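Local coordinates for adenylation domain (Streptomyces sp., PDB 5N9X), which belongs to the AMP-binding (ANL) family of adenylation domains and binds ATP and threonine in adjoining pockets that share residues, at residues V253-P258 with Y280-G285; R304-N309 with F322-E327. All blocks are in the same frame, centred on the assembly; numbering follows the deposited sequence.

Contact 1. Residues V253-P258 with Y280-G285. With ATP (adenosine-5'-triphosphate), chain D; THR (threonine), chain C.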
ATOM      1  N   VAL A 253       9.948  -4.626  12.906  1.00 13.89           N
ATOM      2  CA  VAL A 253       9.219  -3.613  12.146  1.00 15.57           C
ATOM      3  C   VAL A 253       8.085  -4.255  11.357  1.00 14.42           C
ATOM      4  O   VAL A 253       8.307  -4.872  10.314  1.00 15.40           O
ATOM      5  CB  VAL A 253      10.142  -2.829  11.176  1.00 13.90           C
ATOM      6  CG1 VAL A 253       9.334  -1.785  10.405  1.00 10.37           C
ATOM      7  CG2 VAL A 253      11.293  -2.161  11.949  1.00 13.22           C
ATOM      8  N   LEU A 254       6.867  -4.128  11.868  1.00 14.18           N
ATOM      9  CA  LEU A 254       5.723  -4.739  11.209  1.00 11.51           C
ATOM     10  C   LEU A 254       4.867  -3.663  10.514  1.00 14.15           C
ATOM     11  O   LEU A 254       4.499  -2.649  11.127  1.00 13.06           O
ATOM     12  CB  LEU A 254       4.902  -5.565  12.221  1.00 11.01           C
ATOM     13  CG  LEU A 254       3.541  -6.071  11.712  1.00 14.60           C
ATOM     14  CD1 LEU A 254       3.713  -7.071  10.608  1.00 11.89           C
ATOM     15  CD2 LEU A 254       2.776  -6.716  12.835  1.00 11.11           C
ATOM     16  N   ASN A 255       4.592  -3.886   9.227  1.00 13.78           N
ATOM     17  CA  ASN A 255       3.685  -3.046   8.416  1.00  9.60           C
ATOM     18  C   ASN A 255       2.349  -3.725   8.132  1.00  8.29           C
ATOM     19  O   ASN A 255       2.298  -4.845   7.653  1.00 11.55           O
ATOM     20  CB  ASN A 255       4.345  -2.667   7.085  1.00 10.79           C
ATOM     21  CG  ASN A 255       5.489  -1.698   7.259  1.00 12.16           C
ATOM     22  OD1 ASN A 255       5.276  -0.487   7.331  1.00 14.01           O
ATOM     23  ND2 ASN A 255       6.710  -2.219   7.321  1.00 12.03           N
ATOM     24  N   GLN A 256       1.263  -3.025   8.411  1.00 13.76           N
ATOM     25  CA  GLN A 256      -0.075  -3.606   8.321  1.00 10.49           C
ATOM     26  C   GLN A 256      -1.068  -2.585   7.789  1.00 11.46           C
ATOM     27  O   GLN A 256      -0.972  -1.404   8.076  1.00 12.52           O
ATOM     28  CB  GLN A 256      -0.539  -4.104   9.699  1.00 11.44           C
ATOM     29  CG  GLN A 256       0.146  -5.344  10.262  1.00 13.82           C
ATOM     30  CD  GLN A 256      -0.395  -6.632   9.666  1.00 19.55           C
ATOM     31  OE1 GLN A 256      -1.314  -7.244  10.216  1.00 17.79           O
ATOM     32  NE2 GLN A 256       0.170  -7.049   8.534  1.00 19.60           N
ATOM     33  N   THR A 257      -2.043  -3.032   7.017  1.00 15.89           N
ATOM     34  CA  THR A 257      -3.217  -2.201   6.853  1.00 15.00           C
ATOM     35  C   THR A 257      -4.026  -2.322   8.133  1.00 13.75           C
ATOM     36  O   THR A 257      -3.836  -3.258   8.892  1.00 14.53           O
ATOM     37  CB  THR A 257      -4.037  -2.601   5.661  1.00 12.76           C
ATOM     38  OG1 THR A 257      -4.481  -3.937   5.861  1.00 13.53           O
ATOM     39  CG2 THR A 257      -3.193  -2.498   4.397  1.00 17.25           C
ATOM     40  N   PRO A 258      -4.904  -1.347   8.394  1.00 15.20           N
ATOM     41  CA  PRO A 258      -5.730  -1.517   9.593  1.00 16.53           C
ATOM     42  C   PRO A 258      -6.568  -2.803   9.563  1.00 13.78           C
ATOM     43  O   PRO A 258      -6.633  -3.464  10.596  1.00 23.94           O
ATOM     44  CB  PRO A 258      -6.594  -0.250   9.596  1.00 14.06           C
ATOM     45  CG  PRO A 258      -5.674   0.795   8.955  1.00 15.77           C
ATOM     46  CD  PRO A 258      -4.977   0.019   7.850  1.00 10.12           C
ATOM     47  N   TYR A 280       8.272  -1.381  16.013  1.00 15.16           N
ATOM     48  CA  TYR A 280       7.320  -0.527  15.294  1.00 14.38           C
ATOM     49  C   TYR A 280       6.216  -1.314  14.626  1.00 10.20           C
ATOM     50  O   TYR A 280       6.463  -2.321  13.978  1.00 11.87           O
ATOM     51  CB  TYR A 280       8.015   0.296  14.205  1.00 10.94           C
ATOM     52  CG  TYR A 280       8.979   1.357  14.655  1.00 11.18           C
ATOM     53  CD1 TYR A 280       8.524   2.601  15.076  1.00 13.66           C
ATOM     54  CD2 TYR A 280      10.349   1.137  14.599  1.00  9.35           C
ATOM     55  CE1 TYR A 280       9.415   3.603  15.469  1.00 15.12           C
ATOM     56  CE2 TYR A 280      11.253   2.110  14.971  1.00 12.03           C
ATOM     57  CZ  TYR A 280      10.787   3.348  15.413  1.00 22.34           C
ATOM     58  OH  TYR A 280      11.696   4.322  15.788  1.00 14.94           O
ATOM     59  N   VAL A 281       4.996  -0.839  14.761  1.00 13.25           N
ATOM     60  CA  VAL A 281       3.950  -1.270  13.856  1.00 14.57           C
ATOM     61  C   VAL A 281       3.511  -0.037  13.074  1.00 10.58           C
ATOM     62  O   VAL A 281       3.131   0.950  13.653  1.00 10.58           O
ATOM     63  CB  VAL A 281       2.772  -1.911  14.575  1.00 13.76           C
ATOM     64  CG1 VAL A 281       1.938  -2.723  13.593  1.00 10.35           C
ATOM     65  CG2 VAL A 281       3.279  -2.812  15.682  1.00 10.29           C
ATOM     66  N   VAL A 282       3.602  -0.108  11.756  1.00 11.91           N
ATOM     67  CA  VAL A 282       3.294   1.016  10.895  1.00 12.18           C
ATOM     68  C   VAL A 282       2.031   0.676  10.168  1.00  9.91           C
ATOM     69  O   VAL A 282       1.931  -0.403   9.612  1.00 14.21           O
ATOM     70  CB  VAL A 282       4.442   1.316   9.880  1.00 12.34           C
ATOM     71  CG1 VAL A 282       3.980   2.265   8.792  1.00 10.87           C
ATOM     72  CG2 VAL A 282       5.648   1.881  10.583  1.00  7.70           C
ATOM     73  N   PHE A 283       1.063   1.584  10.188  1.00 10.96           N
ATOM     74  CA  PHE A 283      -0.192   1.384   9.485  1.00 11.12           C
ATOM     75  C   PHE A 283      -0.182   2.195   8.217  1.00 12.70           C
ATOM     76  O   PHE A 283       0.313   3.333   8.212  1.00 17.72           O
ATOM     77  CB  PHE A 283      -1.388   1.812  10.346  1.00 10.66           C
ATOM     78  CG  PHE A 283      -1.455   1.124  11.674  1.00 17.66           C
ATOM     79  CD1 PHE A 283      -0.688   1.577  12.743  1.00 14.69           C
ATOM     80  CD2 PHE A 283      -2.282   0.031  11.862  1.00 15.28           C
ATOM     81  CE1 PHE A 283      -0.746   0.953  13.984  1.00 22.40           C
ATOM     82  CE2 PHE A 283      -2.354  -0.600  13.113  1.00 21.67           C
ATOM     83  CZ  PHE A 283      -1.588  -0.139  14.171  1.00 17.24           C
ATOM     84  N   GLY A 284      -0.763   1.648   7.158  1.00 12.30           N
ATOM     85  CA  GLY A 284      -0.982   2.438   5.966  1.00 10.74           C
ATOM     86  C   GLY A 284      -2.127   1.963   5.106  1.00  9.67           C
ATOM     87  O   GLY A 284      -2.512   0.803   5.150  1.00 11.67           O
ATOM     88  N   GLY A 285      -2.665   2.871   4.308  1.00 15.66           N
ATOM     89  CA  GLY A 285      -3.512   2.473   3.204  1.00 15.52           C
ATOM     90  C   GLY A 285      -4.996   2.597   3.457  1.00 18.23           C
ATOM     91  O   GLY A 285      -5.771   2.546   2.513  1.00 23.00           O
TER
HETATM   92  PG  ATP D 602      -5.832   5.144  -6.682  1.00 74.44           P
HETATM   93  O1G ATP D 602      -6.494   6.455  -6.274  1.00 65.76           O
HETATM   94  O2G ATP D 602      -6.347   4.567  -7.964  1.00 60.14           O
HETATM   95  O3G ATP D 602      -4.314   5.180  -6.707  1.00 69.88           O
HETATM   96  PB  ATP D 602      -5.758   3.808  -4.079  1.00 66.01           P
HETATM   97  O1B ATP D 602      -6.378   5.003  -3.349  1.00 53.25           O
HETATM   98  O2B ATP D 602      -5.882   2.433  -3.507  1.00 42.90           O
HETATM   99  O3B ATP D 602      -6.318   3.989  -5.600  1.00 71.98           O
HETATM  100  PA  ATP D 602      -3.085   3.848  -3.340  1.00 65.66           P
HETATM  101  O1A ATP D 602      -2.029   4.889  -3.629  1.00 36.62           O
HETATM  102  O2A ATP D 602      -2.644   2.397  -3.181  1.00 50.69           O
HETATM  103  O3A ATP D 602      -4.213   3.989  -4.460  1.00 60.53           O
HETATM  104  O5' ATP D 602      -4.039   4.241  -2.072  1.00 43.86           O
HETATM  105  C5' ATP D 602      -3.976   5.468  -1.345  1.00 32.94           C
HETATM  106  C4' ATP D 602      -5.352   5.812  -0.770  1.00 30.33           C
HETATM  107  O4' ATP D 602      -5.580   5.140   0.459  1.00 21.25           O
HETATM  108  C3' ATP D 602      -5.592   7.292  -0.531  1.00 25.22           C
HETATM  109  O3' ATP D 602      -6.457   7.742  -1.568  1.00 38.62           O
HETATM  110  C2' ATP D 602      -6.288   7.389   0.802  1.00 23.37           C
HETATM  111  O2' ATP D 602      -7.675   7.616   0.566  1.00 22.77           O
HETATM  112  C1' ATP D 602      -6.138   6.025   1.441  1.00 29.69           C
HETATM  113  N9  ATP D 602      -5.222   6.064   2.623  1.00 25.52           N
HETATM  114  C8  ATP D 602      -3.917   5.709   2.614  1.00 21.22           C
HETATM  115  N7  ATP D 602      -3.337   5.838   3.830  1.00 16.44           N
HETATM  116  C5  ATP D 602      -4.293   6.279   4.666  1.00 18.58           C
HETATM  117  C6  ATP D 602      -4.344   6.618   6.106  1.00 14.02           C
HETATM  118  N6  ATP D 602      -3.240   6.504   6.870  1.00 12.66           N
HETATM  119  N1  ATP D 602      -5.517   7.048   6.613  1.00 13.70           N
HETATM  120  C2  ATP D 602      -6.598   7.183   5.818  1.00 22.43           C
HETATM  121  N3  ATP D 602      -6.646   6.884   4.501  1.00 19.77           N
HETATM  122  C4  ATP D 602      -5.533   6.434   3.869  1.00 23.10           C
HETATM  123  N   THR C 601       0.814   3.534  -0.486  1.00 16.63           N
HETATM  124  CA  THR C 601      -0.107   2.578   0.148  1.00 26.72           C
HETATM  125  C   THR C 601      -1.467   2.843  -0.431  1.00 28.26           C
HETATM  126  O   THR C 601      -2.487   2.142  -0.279  1.00 20.35           O
HETATM  127  CB  THR C 601      -0.178   2.729   1.686  1.00 23.24           C
HETATM  128  OG1 THR C 601      -0.369   4.116   2.036  1.00 19.43           O
HETATM  129  CG2 THR C 601       1.093   2.191   2.332  1.00 14.32           C
HETATM  130  OXT THR C 601      -1.488   3.882  -1.077  1.00 28.08           O

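Contact 2. Residues R304-N309 with F322-E327. With ATP (adenosine-5'-triphosphate), chain D.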
ATOM      1  N   ARG A 304       5.823   0.461  23.435  1.00 26.68           N
ATOM      2  CA  ARG A 304       6.573  -0.573  22.753  1.00 20.73           C
ATOM      3  C   ARG A 304       5.631  -1.684  22.328  1.00 34.72           C
ATOM      4  O   ARG A 304       4.959  -2.287  23.176  1.00 33.42           O
ATOM      5  CB  ARG A 304       7.690  -1.143  23.627  1.00 21.90           C
ATOM      6  CG  ARG A 304       8.387  -2.311  22.950  1.00 26.83           C
ATOM      7  CD  ARG A 304       9.566  -2.838  23.742  1.00 34.87           C
ATOM      8  NE  ARG A 304      10.331  -3.843  23.000  1.00 35.03           N
ATOM      9  CZ  ARG A 304      11.430  -3.604  22.283  1.00 30.03           C
ATOM     10  NH1 ARG A 304      12.026  -4.606  21.650  1.00 25.93           N
ATOM     11  NH2 ARG A 304      11.945  -2.379  22.203  1.00 23.73           N
ATOM     12  N   PRO A 305       5.535  -1.923  21.008  1.00 21.38           N
ATOM     13  CA  PRO A 305       6.146  -1.105  19.960  1.00 16.94           C
ATOM     14  C   PRO A 305       5.480   0.266  19.862  1.00 19.92           C
ATOM     15  O   PRO A 305       4.417   0.471  20.452  1.00 15.90           O
ATOM     16  CB  PRO A 305       5.887  -1.922  18.682  1.00 16.61           C
ATOM     17  CG  PRO A 305       4.627  -2.670  18.975  1.00 16.44           C
ATOM     18  CD  PRO A 305       4.771  -3.049  20.440  1.00 28.75           C
ATOM     19  N   HIS A 306       6.103   1.194  19.141  1.00 23.09           N
ATOM     20  CA  HIS A 306       5.393   2.412  18.751  1.00 26.72           C
ATOM     21  C   HIS A 306       4.320   2.077  17.707  1.00 14.98           C
ATOM     22  O   HIS A 306       4.513   1.205  16.865  1.00 13.85           O
ATOM     23  CB  HIS A 306       6.354   3.485  18.198  1.00 18.77           C
ATOM     24  CG  HIS A 306       7.485   3.832  19.115  1.00 30.80           C
ATOM     25  ND1 HIS A 306       7.302   4.529  20.294  1.00 32.19           N
ATOM     26  CD2 HIS A 306       8.818   3.617  19.012  1.00 28.38           C
ATOM     27  CE1 HIS A 306       8.469   4.705  20.885  1.00 25.89           C
ATOM     28  NE2 HIS A 306       9.406   4.162  20.130  1.00 31.42           N
ATOM     29  N   LEU A 307       3.176   2.743  17.787  1.00 18.28           N
ATOM     30  CA  LEU A 307       2.209   2.643  16.710  1.00 17.63           C
ATOM     31  C   LEU A 307       2.247   3.938  15.909  1.00 18.49           C
ATOM     32  O   LEU A 307       2.130   5.028  16.474  1.00 18.77           O
ATOM     33  CB  LEU A 307       0.805   2.335  17.237  1.00 19.73           C
ATOM     34  CG  LEU A 307       0.548   0.904  17.744  1.00 19.30           C
ATOM     35  CD1 LEU A 307       1.633  -0.098  17.366  1.00 16.89           C
ATOM     36  CD2 LEU A 307       0.384   0.882  19.219  1.00 36.31           C
ATOM     37  N   ILE A 308       2.470   3.793  14.604  1.00 11.18           N
ATOM     38  CA  ILE A 308       2.597   4.904  13.677  1.00 14.22           C
ATOM     39  C   ILE A 308       1.596   4.770  12.533  1.00 14.52           C
ATOM     40  O   ILE A 308       1.600   3.788  11.774  1.00 11.50           O
ATOM     41  CB  ILE A 308       4.030   5.008  13.086  1.00 18.59           C
ATOM     42  CG1 ILE A 308       4.982   5.644  14.101  1.00 22.98           C
ATOM     43  CG2 ILE A 308       4.039   5.849  11.817  1.00 10.72           C
ATOM     44  CD1 ILE A 308       5.532   4.704  15.080  1.00 19.06           C
ATOM     45  N   ASN A 309       0.722   5.760  12.422  1.00 14.06           N
ATOM     46  CA  ASN A 309      -0.206   5.773  11.320  1.00 12.42           C
ATOM     47  C   ASN A 309       0.468   6.564  10.235  1.00 11.52           C
ATOM     48  O   ASN A 309       1.029   7.608  10.513  1.00 13.30           O
ATOM     49  CB  ASN A 309      -1.566   6.379  11.695  1.00 11.44           C
ATOM     50  CG  ASN A 309      -2.534   6.319  10.538  1.00 16.92           C
ATOM     51  OD1 ASN A 309      -2.286   5.598   9.573  1.00 12.76           O
ATOM     52  ND2 ASN A 309      -3.638   7.059  10.621  1.00 17.58           N
ATOM     53  N   PHE A 322       3.163  11.132   8.921  1.00 19.12           N
ATOM     54  CA  PHE A 322       3.655  10.376  10.071  1.00 15.24           C
ATOM     55  C   PHE A 322       2.928  10.864  11.319  1.00 21.58           C
ATOM     56  O   PHE A 322       2.838  12.072  11.596  1.00 22.40           O
ATOM     57  CB  PHE A 322       5.181  10.544  10.218  1.00 12.42           C
ATOM     58  CG  PHE A 322       5.797   9.851  11.434  1.00 13.09           C
ATOM     59  CD1 PHE A 322       5.667  10.388  12.724  1.00 12.39           C
ATOM     60  CD2 PHE A 322       6.579   8.702  11.265  1.00 13.09           C
ATOM     61  CE1 PHE A 322       6.269   9.759  13.843  1.00 17.49           C
ATOM     62  CE2 PHE A 322       7.196   8.074  12.361  1.00 17.87           C
ATOM     63  CZ  PHE A 322       7.038   8.604  13.662  1.00 14.10           C
ATOM     64  N   HIS A 323       2.414   9.920  12.083  1.00 17.32           N
ATOM     65  CA  HIS A 323       1.833  10.253  13.358  1.00 14.97           C
ATOM     66  C   HIS A 323       2.013   9.097  14.318  1.00 23.61           C
ATOM     67  O   HIS A 323       1.453   8.012  14.104  1.00 17.98           O
ATOM     68  CB  HIS A 323       0.352  10.589  13.232  1.00 14.54           C
ATOM     69  CG  HIS A 323      -0.297  10.882  14.547  1.00 22.30           C
ATOM     70  ND1 HIS A 323       0.006  12.003  15.295  1.00 22.46           N
ATOM     71  CD2 HIS A 323      -1.212  10.188  15.262  1.00 19.04           C
ATOM     72  CE1 HIS A 323      -0.721  11.997  16.398  1.00 14.59           C
ATOM     73  NE2 HIS A 323      -1.461  10.905  16.406  1.00 15.94           N
ATOM     74  N   ARG A 324       2.779   9.339  15.384  1.00 18.23           N
ATOM     75  CA  ARG A 324       2.890   8.368  16.455  1.00 17.46           C
ATOM     76  C   ARG A 324       1.618   8.398  17.330  1.00 21.81           C
ATOM     77  O   ARG A 324       1.218   9.452  17.846  1.00 16.41           O
ATOM     78  CB  ARG A 324       4.150   8.623  17.294  1.00 16.47           C
ATOM     79  CG  ARG A 324       4.209   7.732  18.516  1.00 24.48           C
ATOM     80  CD  ARG A 324       5.552   7.693  19.221  1.00 24.27           C
ATOM     81  NE  ARG A 324       5.340   7.948  20.644  1.00 40.96           N
ATOM     82  CZ  ARG A 324       5.018   7.011  21.529  1.00 38.72           C
ATOM     83  NH1 ARG A 324       4.856   5.754  21.141  1.00 34.50           N
ATOM     84  NH2 ARG A 324       4.828   7.331  22.800  1.00 40.30           N
ATOM     85  N   LEU A 325       0.984   7.240  17.488  1.00 15.62           N
ATOM     86  CA  LEU A 325      -0.216   7.159  18.298  1.00 20.85           C
ATOM     87  C   LEU A 325       0.049   7.427  19.802  1.00 27.75           C
ATOM     88  O   LEU A 325       1.066   7.000  20.359  1.00 25.24           O
ATOM     89  CB  LEU A 325      -0.879   5.798  18.093  1.00 22.99           C
ATOM     90  CG  LEU A 325      -1.810   5.780  16.878  1.00 22.66           C
ATOM     91  CD1 LEU A 325      -1.012   5.695  15.582  1.00 18.99           C
ATOM     92  CD2 LEU A 325      -2.782   4.623  16.961  1.00 28.03           C
ATOM     93  N   THR A 326      -0.872   8.173  20.423  1.00 22.88           N
ATOM     94  CA  THR A 326      -0.829   8.524  21.847  1.00 30.20           C
ATOM     95  C   THR A 326      -2.143   8.143  22.513  1.00 25.47           C
ATOM     96  O   THR A 326      -3.116   7.836  21.822  1.00 31.79           O
ATOM     97  CB  THR A 326      -0.586  10.032  22.071  1.00 24.63           C
ATOM     98  OG1 THR A 326      -1.786  10.762  21.779  1.00 26.09           O
ATOM     99  CG2 THR A 326       0.567  10.532  21.206  1.00 20.80           C
ATOM    100  N   GLU A 327      -2.179   8.172  23.842  1.00 30.95           N
ATOM    101  CA  GLU A 327      -3.413   7.886  24.573  1.00 37.53           C
ATOM    102  C   GLU A 327      -4.574   8.777  24.128  1.00 30.90           C
ATOM    103  O   GLU A 327      -5.683   8.284  23.953  1.00 42.82           O
ATOM    104  CB  GLU A 327      -3.192   8.025  26.078  1.00 36.72           C
ATOM    105  CG  GLU A 327      -2.167   7.035  26.644  1.00 49.38           C
ATOM    106  CD  GLU A 327      -2.676   5.592  26.722  1.00 57.68           C
ATOM    107  OE1 GLU A 327      -3.843   5.328  26.353  1.00 65.91           O
ATOM    108  OE2 GLU A 327      -1.892   4.707  27.133  1.00 55.61           O
TER
HETATM  109  PG  ATP D 602      -5.832   5.144  -6.682  1.00 74.44           P
HETATM  110  O1G ATP D 602      -6.494   6.455  -6.274  1.00 65.76           O
HETATM  111  O2G ATP D 602      -6.347   4.567  -7.964  1.00 60.14           O
HETATM  112  O3G ATP D 602      -4.314   5.180  -6.707  1.00 69.88           O
HETATM  113  PB  ATP D 602      -5.758   3.808  -4.079  1.00 66.01           P
HETATM  114  O1B ATP D 602      -6.378   5.003  -3.349  1.00 53.25           O
HETATM  115  O2B ATP D 602      -5.882   2.433  -3.507  1.00 42.90           O
HETATM  116  O3B ATP D 602      -6.318   3.989  -5.600  1.00 71.98           O
HETATM  117  PA  ATP D 602      -3.085   3.848  -3.340  1.00 65.66           P
HETATM  118  O1A ATP D 602      -2.029   4.889  -3.629  1.00 36.62           O
HETATM  119  O2A ATP D 602      -2.644   2.397  -3.181  1.00 50.69           O
HETATM  120  O3A ATP D 602      -4.213   3.989  -4.460  1.00 60.53           O
HETATM  121  O5' ATP D 602      -4.039   4.241  -2.072  1.00 43.86           O
HETATM  122  C5' ATP D 602      -3.976   5.468  -1.345  1.00 32.94           C
HETATM  123  C4' ATP D 602      -5.352   5.812  -0.770  1.00 30.33           C
HETATM  124  O4' ATP D 602      -5.580   5.140   0.459  1.00 21.25           O
HETATM  125  C3' ATP D 602      -5.592   7.292  -0.531  1.00 25.22           C
HETATM  126  O3' ATP D 602      -6.457   7.742  -1.568  1.00 38.62           O
HETATM  127  C2' ATP D 602      -6.288   7.389   0.802  1.00 23.37           C
HETATM  128  O2' ATP D 602      -7.675   7.616   0.566  1.00 22.77           O
HETATM  129  C1' ATP D 602      -6.138   6.025   1.441  1.00 29.69           C
HETATM  130  N9  ATP D 602      -5.222   6.064   2.623  1.00 25.52           N
HETATM  131  C8  ATP D 602      -3.917   5.709   2.614  1.00 21.22           C
HETATM  132  N7  ATP D 602      -3.337   5.838   3.830  1.00 16.44           N
HETATM  133  C5  ATP D 602      -4.293   6.279   4.666  1.00 18.58           C
HETATM  134  C6  ATP D 602      -4.344   6.618   6.106  1.00 14.02           C
HETATM  135  N6  ATP D 602      -3.240   6.504   6.870  1.00 12.66           N
HETATM  136  N1  ATP D 602      -5.517   7.048   6.613  1.00 13.70           N
HETATM  137  C2  ATP D 602      -6.598   7.183   5.818  1.00 22.43           C
HETATM  138  N3  ATP D 602      -6.646   6.884   4.501  1.00 19.77           N
HETATM  139  C4  ATP D 602      -5.533   6.434   3.869  1.00 23.10           C
HETATM  140  O   HOH W   1       2.626   4.877  19.703  1.00 20.26           O

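Contact 1. Residues V253-P258 with Y280-G285
Strand 253-256 pairs in parallel with strand 280-284, a buried pairing in the large mixed sheet, Val253 lying beside Tyr280 and Gln256 beside Phe283. Four backbone hydrogen bonds alternate across the pair. Leu254 gives its N-H to Tyr280 O (2.8 Å), and its O accepts from Val282 N. Gln256 repeats the pattern with Val282 O and Gly284 N, the last bond being the longest at 3.2 Å.

Side chains on each sheet face lie next to each other. On one face Leu254 and Val281 run side by side, Leu254 CD2 4.1 Å from Val281 CG1; helix 258-271 packs on Leu254 through Leu264. On the other face Asn255 and Val282 lie side by side; with CG beside the backbone N (chi1 -70°), Asn255 brings OD1 to 3.2 Å from Val282 CB. That OD1 also takes a weak hydrogen bond from Trp216 NE1. The Gln256 side chain folds back, and its NE2 donates to Asn255 O.

Beyond the strands, Thr257 N-caps helix 258-271 through OG1 to Ala260 N. Gly285 N lies 3.1 Å from ATP N7. Strand, helix and strand form a beta-alpha-beta crossover whose strands end, at their C-terminal ends, beside the bound ATP and threonine, as in other members of the AMP-binding (ANL) family.

Contact 2. Residues R304-N309 with F322-E327
Strands 306-309 and 322-324 meet as the two arms of an antiparallel hairpin, and three backbone hydrogen bonds join the two segments. Asn309 and His323 form a hydrogen-bonded pair, with Asn309 N to His323 O at 2.9 Å and a longer return bond from His323 N to Asn309 O. Leu325 N reaches Leu307 O at 2.7 Å in a nearly straight bond. A water continues the link, accepting from Leu307 N and donating to Leu325 O.

Apolar side chains add to the ladder. Ile308 crosses the Phe322 ring: its CG2 sits over the ring face, 4.2 Å from the centroid, and its CG1 touches Phe322 CZ at 3.6 Å. The Phe322 side chain extends with CG anti to the backbone N (chi1 177°), which brings the ring over Ile308. Leu325 points toward the first strand; its CD1 lies 4.0 Å from Asn309 CB, and its CB meets Leu307 CB.

Polar side chains mark the two ends. Arg324 sets NH1 at the edge of the His306 ring, in its plane, with guanidinium and ring 82° apart; the angle is poor for a hydrogen bond, and NH1 instead bonds Leu302 O. The backbone ladder and apolar packing thus hold the hairpin, while Asn309 OD1, at the ligand end, makes a weak hydrogen bond to ATP N6 (3.0 Å), consistent with a modest part in placing the adenine.

Contact 1 closes before contact 2 opens along the chain, and their centres lie about 10 Å apart. They belong to the same mixed sheet, where strands 280-284 and 306-310 are parallel neighbours. Helix 290-300 links these two strands. Probable hydrogen bonds from Val281 N to His306 O and from Phe283 N to Ile308 O join the contacts directly, and Val281 packs on Leu307 and Pro305. The sheet therefore runs from the parallel strands of contact 1 into the antiparallel hairpin of contact 2. Both reach ATP at its adenine, through Gly285 and Asn309, so neighbouring strands supply one nucleotide pocket.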